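Protein, Family 18 Chitinase (Crocus vernus, PDB 3SIM) probably hydrolyses the beta-1,4 linkages of chitin, as a plant family 18 chitinase with a TIM-barrel fold. Local coordinates at residues D38-A41 with S47-G50; F94-A97 with S101-S104; K198-Y203 with A238-N243; H248-W253 with E267-F272. All blocks are in the same frame, centred on the assembly; numbering follows the deposited sequence.

Contact 1 (D38-A41 with S47-G50); sequences DYTA and STNG
Tyr39 turns one ring face to Ser47 across a single beta bridge, which ties the two limbs of the loop that follows strand 28-37 of the TIM barrel. Ser47 CB stands over that face, 4.0 Å from the Tyr39 ring centroid and 23° off the ring normal, a CH-pi contact. The CB of Tyr39 itself points away from 47-50; with CG anti to the carbonyl carbon, beside the backbone N (chi1 -90°), the ring swings back across Ser47, and its hydroxyl is held by the backbone N of Gln93. Asp38 points its CB toward 47-50. Its OD2 receives a weak bond from Gly50 N at 3.1 Å, and a water donates to OD2 and takes a weak bond from Asn49 N, while OD1 pairs with the hydroxyl of Tyr126, which lies within the DxDxE sequence characteristic of family 18, just past strand 121-125. The carboxylate thus joins the backbone at Gly50 to Tyr126. Between these two side chains the backbones are joined directly: Thr48 N donates to Asp38 O at 3.0 Å. At the outer edge Thr40 and Thr48 meet through their methyl groups, CG2 of Thr40 lying 3.8 Å from CG2 of Thr48.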
loop_
_atom_site.group_PDB
_atom_site.type_symbol
_atom_site.label_atom_id
_atom_site.label_comp_id
_atom_site.label_asym_id
_atom_site.label_seq_id
_atom_site.Cartn_x
_atom_site.Cartn_y
_atom_site.Cartn_z
ATOM N N ASP A 38 -3.171 -13.308 -6.415
ATOM C CA ASP A 38 -3.299 -14.295 -7.473
ATOM C C ASP A 38 -2.870 -15.714 -7.044
ATOM O O ASP A 38 -1.979 -16.290 -7.604
ATOM C CB ASP A 38 -2.649 -13.854 -8.784
ATOM C CG ASP A 38 -1.137 -13.573 -8.677
ATOM O OD1 ASP A 38 -0.646 -13.182 -7.640
ATOM O OD2 ASP A 38 -0.491 -13.817 -9.651
ATOM N N TYR A 39 -3.558 -16.205 -6.028
ATOM C CA TYR A 39 -3.412 -17.512 -5.451
ATOM C C TYR A 39 -4.799 -18.069 -5.189
ATOM O O TYR A 39 -5.723 -17.333 -5.020
ATOM C CB TYR A 39 -2.596 -17.469 -4.154
ATOM C CG TYR A 39 -1.073 -17.625 -4.264
ATOM C CD1 TYR A 39 -0.408 -18.673 -3.639
ATOM C CD2 TYR A 39 -0.303 -16.718 -4.980
ATOM C CE1 TYR A 39 0.948 -18.798 -3.745
ATOM C CE2 TYR A 39 1.044 -16.849 -5.083
ATOM C CZ TYR A 39 1.676 -17.889 -4.464
ATOM O OH TYR A 39 3.001 -17.995 -4.551
ATOM N N THR A 40 -4.863 -19.374 -5.125
ATOM C CA THR A 40 -6.089 -20.095 -4.890
ATOM C C THR A 40 -6.698 -19.769 -3.534
ATOM O O THR A 40 -6.016 -19.535 -2.619
ATOM C CB THR A 40 -5.954 -21.665 -5.074
ATOM O OG1 THR A 40 -4.992 -22.191 -4.174
ATOM C CG2 THR A 40 -5.642 -22.060 -6.531
ATOM N N ALA A 41 -8.007 -19.716 -3.470
ATOM C CA ALA A 41 -8.736 -19.278 -2.281
ATOM C C ALA A 41 -8.572 -20.173 -1.053
ATOM O O ALA A 41 -8.643 -19.752 0.056
ATOM C CB ALA A 41 -10.187 -19.034 -2.583
ATOM N N SER A 47 -0.323 -20.609 -6.826
ATOM C CA SER A 47 -0.412 -19.516 -7.741
ATOM C C SER A 47 -1.310 -19.755 -8.967
ATOM O O SER A 47 -1.375 -20.830 -9.466
ATOM C CB SER A 47 0.936 -18.899 -8.094
ATOM O OG SER A 47 1.656 -19.583 -9.044
ATOM N N THR A 48 -1.991 -18.704 -9.384
ATOM C CA THR A 48 -2.964 -18.758 -10.470
ATOM C C THR A 48 -2.619 -17.950 -11.734
ATOM O O THR A 48 -3.458 -17.692 -12.549
ATOM C CB THR A 48 -4.320 -18.333 -10.033
ATOM O OG1 THR A 48 -4.280 -16.970 -9.673
ATOM C CG2 THR A 48 -4.863 -19.201 -8.882
ATOM N N ASN A 49 -1.375 -17.559 -11.864
ATOM C CA ASN A 49 -0.919 -16.809 -13.005
ATOM C C ASN A 49 -1.708 -15.485 -13.266
ATOM O O ASN A 49 -2.151 -15.263 -14.315
ATOM C CB ASN A 49 -0.858 -17.701 -14.249
ATOM C CG ASN A 49 -0.057 -17.086 -15.378
ATOM O OD1 ASN A 49 0.937 -16.496 -15.132
ATOM N ND2 ASN A 49 -0.534 -17.192 -16.595
ATOM N N GLY A 50 -1.887 -14.663 -12.248
ATOM C CA GLY A 50 -2.584 -13.417 -12.364
ATOM C C GLY A 50 -4.117 -13.423 -12.312
ATOM O O GLY A 50 -4.701 -12.429 -12.571
HETATM O O HOH W 1 0.804 -16.229 -10.237
#

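Contact 2 (F94-A97 with S101-S104); sequences FQAA and SWVS
With CG anti to the backbone N in both residues (chi1 -170° in Phe94, -166° in Trp102), Phe94 and Trp102 reach toward each other from the two sides of a loop-to-helix junction of the TIM barrel, where the loop after strand 90-91 runs into helix 99-116. The Phe94 ring lies obliquely to the indole, the planes at 46° and the centroid of the five-membered ring 5.1 Å from that of Phe94. Phe94 brings one corner over an indole face, its CZ 3.8 Å above the Trp102 plane and offset toward the rim, and Phe94 CE1 comes within 3.7 Å of Trp102 CZ2. Nearer the helix backbone, Ala96 points its methyl toward Trp102, CB to CB 3.9 Å, and the carbonyl O of Gln95 comes 3.6 Å from Trp102 CD1 without bonding to the indole. The indole NE1 is instead spent on Asp38 OD2, a bond that helps to set how the ring is turned. A leucine in place of Trp102 would probably leave that carboxylate oxygen without its N-H partner and open a gap beside Phe94. Further packing closes the group: Phe94 makes edge-to-face contacts with Tyr126 and Phe137, and Cys140 of helix 134-150 touches Phe94, Ala96 and Trp102. At the solvent side the contact thins to Ala97 CB, 4.3 Å from Ser101 OG, a hydroxyl hydrogen-bonded to Ser98 OG and to Asn49 ND2.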
loop_
_atom_site.group_PDB
_atom_site.type_symbol
_atom_site.label_atom_id
_atom_site.label_comp_id
_atom_site.label_asym_id
_atom_site.label_seq_id
_atom_site.Cartn_x
_atom_site.Cartn_y
_atom_site.Cartn_z
ATOM N N PHE A 94 5.793 -13.903 -6.284
ATOM C CA PHE A 94 5.410 -13.469 -7.629
ATOM C C PHE A 94 5.836 -14.504 -8.658
ATOM O O PHE A 94 6.965 -14.845 -8.747
ATOM C CB PHE A 94 5.976 -12.108 -8.057
ATOM C CG PHE A 94 5.381 -11.570 -9.329
ATOM C CD1 PHE A 94 4.285 -10.779 -9.297
ATOM C CD2 PHE A 94 5.877 -11.898 -10.564
ATOM C CE1 PHE A 94 3.725 -10.328 -10.433
ATOM C CE2 PHE A 94 5.288 -11.402 -11.690
ATOM C CZ PHE A 94 4.220 -10.642 -11.610
ATOM N N GLN A 95 4.872 -14.963 -9.422
ATOM C CA GLN A 95 5.074 -15.953 -10.448
ATOM C C GLN A 95 4.260 -15.691 -11.707
ATOM O O GLN A 95 3.073 -15.595 -11.621
ATOM C CB GLN A 95 4.697 -17.345 -9.932
ATOM C CG GLN A 95 5.129 -17.701 -8.550
ATOM C CD GLN A 95 4.840 -19.125 -8.209
ATOM O OE1 GLN A 95 5.104 -19.999 -8.974
ATOM N NE2 GLN A 95 4.292 -19.349 -7.062
ATOM N N ALA A 96 4.934 -15.585 -12.848
ATOM C CA ALA A 96 4.287 -15.489 -14.151
ATOM C C ALA A 96 4.679 -16.613 -15.130
ATOM O O ALA A 96 5.832 -16.886 -15.331
ATOM C CB ALA A 96 4.526 -14.182 -14.771
ATOM N N ALA A 97 3.686 -17.284 -15.690
ATOM C CA ALA A 97 3.900 -18.283 -16.727
ATOM C C ALA A 97 4.418 -17.699 -18.059
ATOM O O ALA A 97 5.260 -18.259 -18.680
ATOM C CB ALA A 97 2.717 -19.130 -16.915
ATOM N N SER A 101 0.327 -13.742 -20.776
ATOM C CA SER A 101 -0.717 -14.478 -20.090
ATOM C C SER A 101 -1.079 -13.946 -18.695
ATOM O O SER A 101 -2.196 -13.864 -18.382
ATOM C CB SER A 101 -0.510 -15.993 -20.114
ATOM O OG SER A 101 0.478 -16.375 -19.264
ATOM N N TRP A 102 -0.082 -13.576 -17.908
ATOM C CA TRP A 102 -0.287 -12.965 -16.597
ATOM C C TRP A 102 -1.045 -11.634 -16.685
ATOM O O TRP A 102 -2.033 -11.499 -16.102
ATOM C CB TRP A 102 1.036 -12.767 -15.840
ATOM C CG TRP A 102 0.859 -12.461 -14.423
ATOM C CD1 TRP A 102 0.878 -13.336 -13.400
ATOM C CD2 TRP A 102 0.638 -11.184 -13.843
ATOM N NE1 TRP A 102 0.708 -12.698 -12.243
ATOM C CE2 TRP A 102 0.526 -11.380 -12.481
ATOM C CE3 TRP A 102 0.511 -9.890 -14.338
ATOM C CZ2 TRP A 102 0.272 -10.358 -11.620
ATOM C CZ3 TRP A 102 0.256 -8.867 -13.448
ATOM C CH2 TRP A 102 0.151 -9.120 -12.115
ATOM N N VAL A 103 -0.607 -10.751 -17.561
ATOM C CA VAL A 103 -1.224 -9.469 -17.780
ATOM C C VAL A 103 -2.706 -9.609 -18.232
ATOM O O VAL A 103 -3.554 -9.012 -17.680
ATOM C CB VAL A 103 -0.439 -8.629 -18.794
ATOM C CG1 VAL A 103 -1.214 -7.435 -19.192
ATOM C CG2 VAL A 103 0.893 -8.227 -18.243
ATOM N N SER A 104 -2.984 -10.503 -19.164
ATOM C CA SER A 104 -4.354 -10.707 -19.604
ATOM C C SER A 104 -5.269 -11.150 -18.446
ATOM O O SER A 104 -6.313 -10.605 -18.263
ATOM C CB SER A 104 -4.395 -11.731 -20.725
ATOM O OG SER A 104 -5.696 -12.080 -20.995
#

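Contact 3 (K198-Y203 with A238-N243); sequences KFLGYY and ATSLKN
The hydroxyl of Tyr203 is hydrogen-bonded to Val215 O at the start of strand 215-220, and the ring that carries it, set with Leu200 on one side of its helix, faces Leu241. Helices 196-209 and 230-243 are consecutive outer helices of the TIM barrel, on the two sides of strand 215-220 in the chain; these portions run 10.8 Å apart between axes at 47°. Leu241 is the shared partner. Its CD1 sits over one face of the Tyr203 ring, 4.1 Å from the centroid and 16° off the normal, a CH-pi contact, while its CD2 meets CD2 of Leu200 at 3.8 Å as the two leucines slide past each other in opposite directions. The same CD2 of Leu241 also reaches Tyr203 CD1, at 3.9 Å. Toward the surface Leu200 CD1 rests 4.2 Å from Ser240 CB. Beneath, Ile217 of strand 215-220 touches both Tyr203 and Leu241. An alanine in place of Tyr203 has no ring, and would probably leave Leu241 CD1 facing a gap and Val215 O without its hydroxyl partner. No hydrogen bond crosses between the segments, so the helices are held here by dispersion and shape, and a directional bond is added by the ring's hydroxyl, down to the sheet.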
loop_
_atom_site.group_PDB
_atom_site.type_symbol
_atom_site.label_atom_id
_atom_site.label_comp_id
_atom_site.label_asym_id
_atom_site.label_seq_id
_atom_site.Cartn_x
_atom_site.Cartn_y
_atom_site.Cartn_z
ATOM N N LYS A 198 19.238 8.850 11.713
ATOM C CA LYS A 198 19.289 7.740 10.811
ATOM C C LYS A 198 18.023 7.609 9.938
ATOM O O LYS A 198 18.127 7.382 8.789
ATOM C CB LYS A 198 19.595 6.464 11.550
ATOM C CG LYS A 198 21.039 6.289 11.914
ATOM C CD LYS A 198 21.273 5.094 12.701
ATOM C CE LYS A 198 22.679 5.131 13.332
ATOM N NZ LYS A 198 22.985 3.937 13.955
ATOM N N PHE A 199 16.857 7.839 10.524
ATOM C CA PHE A 199 15.637 7.812 9.775
ATOM C C PHE A 199 15.694 8.843 8.665
ATOM O O PHE A 199 15.434 8.515 7.579
ATOM C CB PHE A 199 14.432 8.047 10.665
ATOM C CG PHE A 199 13.105 8.060 9.952
ATOM C CD1 PHE A 199 12.272 6.978 10.025
ATOM C CD2 PHE A 199 12.642 9.163 9.299
ATOM C CE1 PHE A 199 11.041 6.985 9.402
ATOM C CE2 PHE A 199 11.434 9.187 8.735
ATOM C CZ PHE A 199 10.638 8.104 8.772
ATOM N N LEU A 200 16.121 10.047 8.985
ATOM C CA LEU A 200 16.256 11.088 8.001
ATOM C C LEU A 200 17.271 10.688 6.900
ATOM O O LEU A 200 17.045 10.959 5.776
ATOM C CB LEU A 200 16.549 12.455 8.635
ATOM C CG LEU A 200 15.462 13.108 9.508
ATOM C CD1 LEU A 200 15.971 14.193 10.407
ATOM C CD2 LEU A 200 14.312 13.589 8.724
ATOM N N GLY A 201 18.363 10.041 7.274
ATOM C CA GLY A 201 19.286 9.474 6.312
ATOM C C GLY A 201 18.639 8.412 5.407
ATOM O O GLY A 201 18.849 8.389 4.231
ATOM N N TYR A 202 17.809 7.583 5.996
ATOM C CA TYR A 202 17.061 6.585 5.223
ATOM C C TYR A 202 16.078 7.237 4.241
ATOM O O TYR A 202 15.986 6.817 3.151
ATOM C CB TYR A 202 16.382 5.507 6.082
ATOM C CG TYR A 202 17.306 4.616 6.901
ATOM C CD1 TYR A 202 18.566 4.249 6.446
ATOM C CD2 TYR A 202 16.929 4.182 8.141
ATOM C CE1 TYR A 202 19.396 3.478 7.202
ATOM C CE2 TYR A 202 17.750 3.421 8.892
ATOM C CZ TYR A 202 18.974 3.063 8.422
ATOM O OH TYR A 202 19.742 2.295 9.189
ATOM N N TYR A 203 15.381 8.262 4.684
ATOM C CA TYR A 203 14.483 8.997 3.841
ATOM C C TYR A 203 15.184 9.642 2.645
ATOM O O TYR A 203 14.753 9.478 1.554
ATOM C CB TYR A 203 13.678 10.081 4.576
ATOM C CG TYR A 203 12.825 10.812 3.575
ATOM C CD1 TYR A 203 13.263 11.925 2.926
ATOM C CD2 TYR A 203 11.637 10.277 3.173
ATOM C CE1 TYR A 203 12.510 12.498 1.955
ATOM C CE2 TYR A 203 10.877 10.832 2.235
ATOM C CZ TYR A 203 11.288 11.943 1.610
ATOM O OH TYR A 203 10.503 12.480 0.673
ATOM N N ALA A 238 9.453 13.794 11.114
ATOM C CA ALA A 238 8.401 14.244 10.236
ATOM C C ALA A 238 8.369 15.781 10.186
ATOM O O ALA A 238 8.185 16.349 9.169
ATOM C CB ALA A 238 7.132 13.722 10.609
ATOM N N THR A 239 8.608 16.379 11.333
ATOM C CA THR A 239 8.683 17.815 11.444
ATOM C C THR A 239 9.834 18.451 10.627
ATOM O O THR A 239 9.595 19.366 9.955
ATOM C CB THR A 239 8.673 18.305 12.915
ATOM O OG1 THR A 239 7.435 18.031 13.502
ATOM C CG2 THR A 239 8.931 19.787 13.022
ATOM N N SER A 240 11.022 17.864 10.659
ATOM C CA SER A 240 12.131 18.310 9.847
ATOM C C SER A 240 11.800 18.189 8.350
ATOM O O SER A 240 12.052 19.105 7.606
ATOM C CB SER A 240 13.401 17.530 10.124
ATOM O OG SER A 240 13.867 17.726 11.401
ATOM N N LEU A 241 11.200 17.070 7.967
ATOM C CA LEU A 241 10.773 16.898 6.627
ATOM C C LEU A 241 9.745 17.949 6.196
ATOM O O LEU A 241 9.880 18.479 5.153
ATOM C CB LEU A 241 10.312 15.478 6.387
ATOM C CG LEU A 241 11.352 14.364 6.386
ATOM C CD1 LEU A 241 10.781 13.010 6.087
ATOM C CD2 LEU A 241 12.540 14.679 5.526
ATOM N N LYS A 242 8.781 18.244 7.045
ATOM C CA LYS A 242 7.772 19.234 6.753
ATOM C C LYS A 242 8.367 20.672 6.522
ATOM O O LYS A 242 8.073 21.257 5.541
ATOM C CB LYS A 242 6.709 19.223 7.843
ATOM C CG LYS A 242 5.408 19.911 7.537
ATOM C CD LYS A 242 4.411 19.661 8.635
ATOM C CE LYS A 242 3.214 20.560 8.527
ATOM N NZ LYS A 242 2.430 20.657 9.736
ATOM N N ASN A 243 9.268 21.100 7.386
ATOM C CA ASN A 243 9.958 22.389 7.350
ATOM C C ASN A 243 10.788 22.566 6.073
ATOM O O ASN A 243 10.947 23.619 5.576
ATOM C CB ASN A 243 10.807 22.598 8.606
ATOM C CG ASN A 243 9.965 22.781 9.894
ATOM O OD1 ASN A 243 8.830 23.101 9.861
ATOM N ND2 ASN A 243 10.601 22.618 11.017
#

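Contact 4 (H248-W253 with E267-F272); sequences HGIAVW and EEAQAF
Ile250 lays its terminal methyl against both Ala269 and Phe272, and that single atom, CD1, makes the whole close approach of strand 250-253 to helix 264-274. It lies 4.3 Å from Ala269 CB and also 4.3 Å from Phe272 CD2, meeting the phenylalanine ring obliquely. The carbonyl oxygen of Ala269 is at a similar range, 4.2 Å from Ile250 CD1, and this is plain van der Waals contact. The extended chain explains the reach: CG1 is anti to the carbonyl carbon (chi1 -60°) and CD1 is nearly anti again beyond it (chi2 155°), carrying the methyl outward from the strand. Ala269 turns its small side chain to the strand, and the closest pair of CA atoms, those of Ile250 and Ala269, is 7.5 Å apart. Phe272, one turn on, extends from the helix with CG anti to its backbone N and meets the methyl at roughly a right angle to the approach of Ala269 CB. The contact is small, 111 Å² in all, but buried and wholly without hydrogen bonds. Ala251 and Trp253 lie on the other face of the strand, and there the Trp253 ring stacks on Tyr6. Strand 250-253 closes the barrel between strands 215-220 and 2-7, its backbone bonded to Ile217 on one side and to Val4 on the other. Ile250 further touches Ile217 and Phe219, while Phe235 of helix 230-243 meets both Ala269 and Phe272, so the methyl sits where helix 264-274, helix 230-243 and strands 250-253 and 215-220 meet.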
loop_
_atom_site.group_PDB
_atom_site.type_symbol
_atom_site.label_atom_id
_atom_site.label_comp_id
_atom_site.label_asym_id
_atom_site.label_seq_id
_atom_site.Cartn_x
_atom_site.Cartn_y
_atom_site.Cartn_z
ATOM N N HIS A 248 5.686 14.475 1.617
ATOM C CA HIS A 248 4.651 14.077 0.666
ATOM C C HIS A 248 3.348 13.547 1.255
ATOM O O HIS A 248 2.322 13.685 0.676
ATOM C CB HIS A 248 5.192 13.128 -0.396
ATOM C CG HIS A 248 6.317 13.698 -1.190
ATOM N ND1 HIS A 248 6.140 14.677 -2.116
ATOM C CD2 HIS A 248 7.631 13.426 -1.189
ATOM C CE1 HIS A 248 7.288 14.996 -2.644
ATOM N NE2 HIS A 248 8.215 14.257 -2.090
ATOM N N GLY A 249 3.472 12.873 2.379
ATOM C CA GLY A 249 2.395 12.243 3.102
ATOM C C GLY A 249 2.812 11.165 4.104
ATOM O O GLY A 249 3.957 10.850 4.241
ATOM N N ILE A 250 1.849 10.621 4.815
ATOM C CA ILE A 250 2.094 9.568 5.779
ATOM C C ILE A 250 1.208 8.318 5.521
ATOM O O ILE A 250 0.024 8.419 5.346
ATOM C CB ILE A 250 1.870 10.011 7.242
ATOM C CG1 ILE A 250 2.775 11.149 7.643
ATOM C CG2 ILE A 250 1.949 8.832 8.190
ATOM C CD1 ILE A 250 2.311 11.967 8.713
ATOM N N ALA A 251 1.836 7.174 5.531
ATOM C CA ALA A 251 1.169 5.888 5.386
ATOM C C ALA A 251 1.175 4.998 6.674
ATOM O O ALA A 251 2.173 4.811 7.315
ATOM C CB ALA A 251 1.762 5.157 4.265
ATOM N N VAL A 252 0.063 4.413 6.987
ATOM C CA VAL A 252 -0.045 3.615 8.178
ATOM C C VAL A 252 -0.448 2.102 7.937
ATOM O O VAL A 252 -1.357 1.836 7.211
ATOM C CB VAL A 252 -1.001 4.294 9.167
ATOM C CG1 VAL A 252 -1.200 3.460 10.401
ATOM C CG2 VAL A 252 -0.598 5.700 9.501
ATOM N N TRP A 253 0.268 1.167 8.546
ATOM C CA TRP A 253 0.017 -0.266 8.575
ATOM C C TRP A 253 -0.326 -0.700 10.044
ATOM O O TRP A 253 0.505 -0.746 10.855
ATOM C CB TRP A 253 1.252 -1.019 8.023
ATOM C CG TRP A 253 1.420 -1.133 6.531
ATOM C CD1 TRP A 253 0.962 -2.124 5.744
ATOM C CD2 TRP A 253 2.122 -0.246 5.663
ATOM N NE1 TRP A 253 1.280 -1.897 4.461
ATOM C CE2 TRP A 253 2.013 -0.756 4.378
ATOM C CE3 TRP A 253 2.823 0.934 5.849
ATOM C CZ2 TRP A 253 2.577 -0.132 3.292
ATOM C CZ3 TRP A 253 3.366 1.552 4.761
ATOM C CH2 TRP A 253 3.249 1.012 3.505
ATOM N N GLU A 267 -5.236 9.558 14.427
ATOM C CA GLU A 267 -5.698 10.890 14.796
ATOM C C GLU A 267 -4.542 11.872 14.965
ATOM O O GLU A 267 -4.667 13.049 14.627
ATOM C CB GLU A 267 -6.527 10.831 16.082
ATOM C CG GLU A 267 -7.230 12.133 16.427
ATOM C CD GLU A 267 -8.019 12.043 17.719
ATOM N N GLU A 268 -3.418 11.391 15.490
ATOM C CA GLU A 268 -2.286 12.249 15.719
ATOM C C GLU A 268 -1.609 12.702 14.417
ATOM O O GLU A 268 -1.250 13.807 14.257
ATOM C CB GLU A 268 -1.277 11.617 16.685
ATOM C CG GLU A 268 -0.019 12.468 16.974
ATOM C CD GLU A 268 0.941 11.957 18.109
ATOM O OE1 GLU A 268 1.714 12.720 18.640
ATOM O OE2 GLU A 268 0.943 10.802 18.421
ATOM N N ALA A 269 -1.420 11.759 13.543
ATOM C CA ALA A 269 -0.793 11.961 12.259
ATOM C C ALA A 269 -1.551 12.848 11.259
ATOM O O ALA A 269 -0.981 13.661 10.641
ATOM C CB ALA A 269 -0.459 10.678 11.680
ATOM N N GLN A 270 -2.844 12.673 11.175
ATOM C CA GLN A 270 -3.681 13.545 10.398
ATOM C C GLN A 270 -3.676 15.021 10.871
ATOM O O GLN A 270 -3.521 15.887 10.081
ATOM C CB GLN A 270 -5.107 12.980 10.293
ATOM C CG GLN A 270 -5.274 11.765 9.427
ATOM C CD GLN A 270 -6.647 11.162 9.502
ATOM O OE1 GLN A 270 -6.888 10.323 10.305
ATOM N NE2 GLN A 270 -7.505 11.583 8.674
ATOM N N ALA A 271 -3.769 15.217 12.172
ATOM C CA ALA A 271 -3.656 16.528 12.810
ATOM C C ALA A 271 -2.306 17.154 12.534
ATOM O O ALA A 271 -2.265 18.260 12.193
ATOM C CB ALA A 271 -3.889 16.460 14.259
ATOM N N PHE A 272 -1.253 16.354 12.590
ATOM C CA PHE A 272 0.079 16.808 12.275
ATOM C C PHE A 272 0.127 17.294 10.802
ATOM O O PHE A 272 0.641 18.282 10.558
ATOM C CB PHE A 272 1.164 15.742 12.530
ATOM C CG PHE A 272 2.546 16.129 12.026
ATOM C CD1 PHE A 272 3.344 16.960 12.740
ATOM C CD2 PHE A 272 3.014 15.708 10.803
ATOM C CE1 PHE A 272 4.526 17.335 12.274
ATOM C CE2 PHE A 272 4.218 16.085 10.360
ATOM C CZ PHE A 272 4.975 16.900 11.103
#

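The four contacts follow one another along the chain and fall into two pairs on opposite sides of the barrel. Contacts 1 and 2, with centres 10 Å apart, join the loop after strand 28-37 to the start of helix 99-116; Asn49 OD1 bonds to Ala97 N between them. Contacts 3 and 4 have centres 14 Å apart and cover the end of the fold: helix 230-243 leads to strand 250-253, and Lys242 NZ of contact 3 probably bonds Phe272 O of contact 4. Between pairs the centres are 33 to 39 Å apart. One pair thus lies in loops near helix 99-116; the other packs the last helices on each other and on strand 250-253, which closes the barrel with 2-7.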